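Tyrosine aminotransferase (Leishmania infantum, PDB 4IX8) probably transfers the amino group of tyrosine to 2-oxoglutarate, using pyridoxal 5'-phosphate as its cofactor. Local coordinates at residues S147-L152 and L275-T280; L154-N159 and E311-L316. All coordinates share one frame; numbering follows the deposited sequence.

Contact 1. Residues S147-L152 and L275-T280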
loop_
_atom_site.group_PDB
_atom_site.type_symbol
_atom_site.label_atom_id
_atom_site.label_comp_id
_atom_site.label_asym_id
_atom_site.label_seq_id
_atom_site.Cartn_x
_atom_site.Cartn_y
_atom_site.Cartn_z
ATOM N N SER A 147 -0.300 3.647 7.013
ATOM C CA SER A 147 -1.616 3.544 6.390
ATOM C C SER A 147 -1.993 2.090 6.160
ATOM O O SER A 147 -3.096 1.696 6.479
ATOM C CB SER A 147 -1.655 4.332 5.087
ATOM O OG SER A 147 -1.501 5.734 5.351
ATOM N N GLN A 148 -1.082 1.257 5.670
ATOM C CA GLN A 148 -1.450 -0.155 5.538
ATOM C C GLN A 148 -1.599 -0.794 6.919
ATOM O O GLN A 148 -2.485 -1.639 7.146
ATOM C CB GLN A 148 -0.415 -0.964 4.731
ATOM C CG GLN A 148 -1.015 -2.344 4.308
ATOM C CD GLN A 148 0.008 -3.434 4.042
ATOM O OE1 GLN A 148 1.193 -3.302 4.345
ATOM N NE2 GLN A 148 -0.447 -4.510 3.446
ATOM N N ALA A 149 -0.745 -0.382 7.861
ATOM C CA ALA A 149 -0.832 -0.951 9.200
ATOM C C ALA A 149 -2.220 -0.716 9.778
ATOM O O ALA A 149 -2.768 -1.596 10.461
ATOM C CB ALA A 149 0.203 -0.367 10.102
ATOM N N ILE A 150 -2.814 0.419 9.437
ATOM C CA ILE A 150 -4.169 0.729 9.878
ATOM C C ILE A 150 -5.183 -0.167 9.210
ATOM O O ILE A 150 -6.074 -0.666 9.846
ATOM C CB ILE A 150 -4.508 2.168 9.599
ATOM C CG1 ILE A 150 -3.687 3.054 10.553
ATOM C CG2 ILE A 150 -6.007 2.431 9.811
ATOM C CD1 ILE A 150 -3.719 4.592 10.230
ATOM N N VAL A 151 -5.058 -0.355 7.902
ATOM C CA VAL A 151 -5.927 -1.287 7.199
ATOM C C VAL A 151 -5.868 -2.668 7.811
ATOM O O VAL A 151 -6.898 -3.267 8.096
ATOM C CB VAL A 151 -5.544 -1.394 5.718
ATOM C CG1 VAL A 151 -6.338 -2.549 5.023
ATOM C CG2 VAL A 151 -5.810 -0.068 5.044
ATOM N N LEU A 152 -4.655 -3.193 7.979
ATOM C CA LEU A 152 -4.494 -4.552 8.485
ATOM C C LEU A 152 -5.042 -4.682 9.895
ATOM O O LEU A 152 -5.723 -5.637 10.221
ATOM C CB LEU A 152 -3.020 -4.941 8.484
ATOM C CG LEU A 152 -2.415 -5.073 7.112
ATOM C CD1 LEU A 152 -0.917 -5.144 7.250
ATOM C CD2 LEU A 152 -2.963 -6.285 6.357
ATOM N N LEU A 275 -1.790 -2.707 20.220
ATOM C CA LEU A 275 -1.145 -2.729 18.899
ATOM C C LEU A 275 -0.581 -1.325 18.593
ATOM O O LEU A 275 -1.305 -0.344 18.453
ATOM C CB LEU A 275 -2.128 -3.172 17.817
ATOM C CG LEU A 275 -1.574 -3.380 16.414
ATOM C CD1 LEU A 275 -0.765 -4.650 16.344
ATOM C CD2 LEU A 275 -2.684 -3.332 15.330
ATOM N N ILE A 276 0.727 -1.245 18.517
ATOM C CA ILE A 276 1.424 0.009 18.308
ATOM C C ILE A 276 1.740 0.161 16.842
ATOM O O ILE A 276 2.306 -0.743 16.252
ATOM C CB ILE A 276 2.692 0.039 19.105
ATOM C CG1 ILE A 276 2.350 -0.112 20.579
ATOM C CG2 ILE A 276 3.448 1.315 18.860
ATOM C CD1 ILE A 276 3.513 -0.215 21.450
ATOM N N LEU A 277 1.372 1.302 16.264
ATOM C CA LEU A 277 1.677 1.630 14.863
ATOM C C LEU A 277 2.757 2.694 14.895
ATOM O O LEU A 277 2.675 3.625 15.681
ATOM C CB LEU A 277 0.436 2.128 14.120
ATOM C CG LEU A 277 -0.835 1.308 14.411
ATOM C CD1 LEU A 277 -1.997 1.784 13.579
ATOM C CD2 LEU A 277 -0.582 -0.180 14.147
ATOM N N GLY A 278 3.786 2.542 14.064
ATOM C CA GLY A 278 4.902 3.464 14.050
ATOM C C GLY A 278 5.695 3.253 12.794
ATOM O O GLY A 278 5.271 2.474 11.939
ATOM N N GLY A 279 6.813 3.966 12.662
ATOM C CA GLY A 279 7.645 3.875 11.487
ATOM C C GLY A 279 8.629 5.034 11.416
ATOM O O GLY A 279 8.803 5.788 12.390
ATOM N N THR A 280 9.226 5.227 10.239
ATOM C CA THR A 280 10.253 6.232 10.063
ATOM C C THR A 280 9.777 7.362 9.172
ATOM O O THR A 280 10.499 8.302 8.995
ATOM C CB THR A 280 11.529 5.667 9.414
ATOM O OG1 THR A 280 11.219 5.227 8.085
ATOM C CG2 THR A 280 12.136 4.521 10.229
#

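Contact 2. Residues L154-N159 and E311-L316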
loop_
_atom_site.group_PDB
_atom_site.type_symbol
_atom_site.label_atom_id
_atom_site.label_comp_id
_atom_site.label_asym_id
_atom_site.label_seq_id
_atom_site.Cartn_x
_atom_site.Cartn_y
_atom_site.Cartn_z
ATOM N N LEU A 154 -7.440 -2.949 11.455
ATOM C CA LEU A 154 -8.887 -2.882 11.550
ATOM C C LEU A 154 -9.592 -4.006 10.807
ATOM O O LEU A 154 -10.554 -4.545 11.314
ATOM C CB LEU A 154 -9.367 -1.553 11.016
ATOM C CG LEU A 154 -9.520 -0.396 12.012
ATOM C CD1 LEU A 154 -8.508 -0.406 13.098
ATOM C CD2 LEU A 154 -9.397 0.915 11.240
ATOM N N THR A 155 -9.154 -4.348 9.597
ATOM C CA THR A 155 -9.930 -5.293 8.800
ATOM C C THR A 155 -9.630 -6.746 9.215
ATOM O O THR A 155 -10.298 -7.660 8.787
ATOM C CB THR A 155 -9.670 -5.098 7.282
ATOM O OG1 THR A 155 -8.308 -5.357 6.972
ATOM C CG2 THR A 155 -9.992 -3.712 6.885
ATOM N N ALA A 156 -8.603 -6.950 10.027
ATOM C CA ALA A 156 -8.313 -8.266 10.599
ATOM C C ALA A 156 -9.092 -8.420 11.906
ATOM O O ALA A 156 -9.274 -9.526 12.387
ATOM C CB ALA A 156 -6.790 -8.441 10.833
ATOM N N LEU A 157 -9.613 -7.322 12.447
ATOM C CA LEU A 157 -10.269 -7.338 13.755
ATOM C C LEU A 157 -11.803 -7.277 13.632
ATOM O O LEU A 157 -12.550 -7.945 14.372
ATOM C CB LEU A 157 -9.736 -6.157 14.602
ATOM C CG LEU A 157 -10.224 -6.066 16.038
ATOM C CD1 LEU A 157 -9.651 -7.200 16.904
ATOM C CD2 LEU A 157 -9.842 -4.739 16.581
ATOM N N CYS A 158 -12.270 -6.415 12.735
ATOM C CA CYS A 158 -13.683 -6.049 12.658
ATOM C C CYS A 158 -14.352 -6.644 11.427
ATOM O O CYS A 158 -13.741 -6.871 10.375
ATOM C CB CYS A 158 -13.869 -4.530 12.596
ATOM S SG CYS A 158 -13.045 -3.650 13.904
ATOM N N ASN A 159 -15.624 -6.899 11.603
ATOM C CA ASN A 159 -16.514 -7.180 10.506
ATOM C C ASN A 159 -17.394 -5.952 10.281
ATOM O O ASN A 159 -17.564 -5.111 11.177
ATOM C CB ASN A 159 -17.398 -8.380 10.836
ATOM C CG ASN A 159 -16.602 -9.676 11.074
ATOM O OD1 ASN A 159 -15.794 -10.095 10.248
ATOM N ND2 ASN A 159 -16.893 -10.348 12.182
ATOM N N GLU A 311 -1.412 -11.126 9.672
ATOM C CA GLU A 311 -0.430 -11.828 8.883
ATOM C C GLU A 311 -1.012 -12.374 7.617
ATOM O O GLU A 311 -0.433 -12.245 6.538
ATOM C CB GLU A 311 0.171 -12.966 9.667
ATOM C CG GLU A 311 1.049 -12.522 10.779
ATOM C CD GLU A 311 1.778 -13.686 11.432
ATOM O OE1 GLU A 311 2.301 -14.535 10.661
ATOM O OE2 GLU A 311 1.844 -13.741 12.688
ATOM N N ARG A 312 -2.141 -13.029 7.751
ATOM C CA ARG A 312 -2.766 -13.589 6.576
ATOM C C ARG A 312 -3.056 -12.517 5.559
ATOM O O ARG A 312 -2.853 -12.734 4.355
ATOM C CB ARG A 312 -4.073 -14.305 6.922
ATOM C CG ARG A 312 -3.863 -15.560 7.665
ATOM C CD ARG A 312 -5.178 -16.318 7.803
ATOM N NE ARG A 312 -4.930 -17.550 8.549
ATOM C CZ ARG A 312 -5.825 -18.490 8.788
ATOM N NH1 ARG A 312 -7.072 -18.349 8.362
ATOM N NH2 ARG A 312 -5.464 -19.560 9.470
ATOM N N LEU A 313 -3.532 -11.373 6.046
ATOM C CA LEU A 313 -3.939 -10.267 5.171
ATOM C C LEU A 313 -2.763 -9.517 4.504
ATOM O O LEU A 313 -2.963 -8.864 3.474
ATOM C CB LEU A 313 -4.792 -9.259 5.954
ATOM C CG LEU A 313 -6.219 -9.714 6.316
ATOM C CD1 LEU A 313 -6.964 -8.601 7.030
ATOM C CD2 LEU A 313 -7.004 -10.104 5.108
ATOM N N THR A 314 -1.541 -9.689 4.994
ATOM C CA THR A 314 -0.394 -9.135 4.269
ATOM C C THR A 314 -0.209 -9.838 2.942
ATOM O O THR A 314 0.496 -9.348 2.056
ATOM C CB THR A 314 0.914 -9.267 5.041
ATOM O OG1 THR A 314 1.239 -10.657 5.227
ATOM C CG2 THR A 314 0.822 -8.575 6.359
ATOM N N GLN A 315 -0.817 -11.004 2.783
ATOM C CA GLN A 315 -0.614 -11.731 1.533
ATOM C C GLN A 315 -1.237 -10.985 0.366
ATOM O O GLN A 315 -0.849 -11.182 -0.786
ATOM C CB GLN A 315 -1.200 -13.143 1.619
ATOM C CG GLN A 315 -0.477 -14.001 2.672
ATOM C CD GLN A 315 -1.157 -15.352 3.000
ATOM O OE1 GLN A 315 -2.396 -15.524 2.897
ATOM N NE2 GLN A 315 -0.346 -16.299 3.454
ATOM N N LEU A 316 -2.196 -10.111 0.634
ATOM C CA LEU A 316 -2.957 -9.561 -0.483
ATOM C C LEU A 316 -2.187 -8.624 -1.411
ATOM O O LEU A 316 -2.414 -8.676 -2.607
ATOM C CB LEU A 316 -4.194 -8.871 0.044
ATOM C CG LEU A 316 -5.162 -9.862 0.686
ATOM C CD1 LEU A 316 -6.249 -9.138 1.435
ATOM C CD2 LEU A 316 -5.758 -10.792 -0.343
#

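Contact 1. Residues S147-L152 and L275-T280
The forked end of Leu277 meets helix 145-157 within residues 147-152 with both of its methyls, one to each of two consecutive residues. CD1 lies 3.7 Å from CG1 of Ile150, and CD2 stands 4.1 Å from CB of Ala149. The Ile150 and Leu277 side chains cross at about a right angle, so the touch is between one branch of each rather than along their lengths. In Leu277 the CG atom lies anti to the carbonyl carbon (chi1 -43°), which carries the fork out from the strand toward the helix. Ala149 also points toward the strand, and its small methyl lets the backbones come to 6.7 Å between the CA atoms of Ala149 and Leu277. No hydrogen bond crosses; the contact is apolar and buried. This is helix-on-sheet packing in the large domain of a fold-type I aminotransferase, with helix 145-157 lying against the strand 274-279 that runs on toward the cofactor lysine. Tyr174 of helix 173-181 touches both Ile150 and Leu277, while Thr143 of strand 140-143 packs on Ala149. Leu277 is held in the sheet by backbone hydrogen bonds with Ser248 and Glu250. Two residues before Ala149, the Ser147 hydroxyl OG is hydrogen-bonded to the phosphate oxygen OP1 of the pyridoxal-phosphate lysine at position 282.

Contact 2. Residues L154-N159 and E311-L316
Leu313 reaches the end of helix 145-157 with a single methyl, CD1, which carries the apolar part of the contact. It sits 3.8 Å from CB of Ala156 and equally close to that residue's backbone N, so it rests against both the side chain and the main chain. A chi1 of -72° sets CG of Leu313 opposite the carbonyl carbon, and the extended chain beyond pushes CD1 out toward the other helix. The same methyl comes within 3.5 Å of OG1 of Thr155, a van der Waals touch against the hydroxyl. That hydroxyl is bonded within its own helix to the carbonyl O of Val151 one turn earlier.

No hydrogen bond crosses between the two segments. Beyond Leu313 the chain turns through a type I beta turn from Leu313 to Leu316. Thr314 folds its OG1 back on O of Glu311 at 2.7 Å, and this hydroxyl is also hydrogen-bonded to Thr108 OG1. Thr314 N, 3.2 Å away, gives the same Glu311 O a second bond. From the second subunit, Thr49 packs against Leu313 and Ser43 OG is hydrogen-bonded to Thr155 O.

Trp306 and Met310 of helix 304-313 also touch Ala156, and Tyr181 of helix 173-181 packs on Thr155, so in the large domain the C-terminal end of helix 145-157 meets both of these helices.

The two contacts share helix 145-157: contact 1 uses its first and middle turns, contact 2 its last turn, and their centres lie 12 Å apart. Leu152 joins them directly, its CD2 packing 3.5 Å from CB of Leu313. Along the chain the segments come in the order 147-152, 154-159, 275-280, then 311-316. The one helix is packed against a sheet strand and, farther on, against helix 304-313. Contact 1 is the deeper, 10 Å from the centre of the chain against 20 Å for contact 2. The helix that offers Ser147 to the cofactor phosphate meets the second subunit along both contacts.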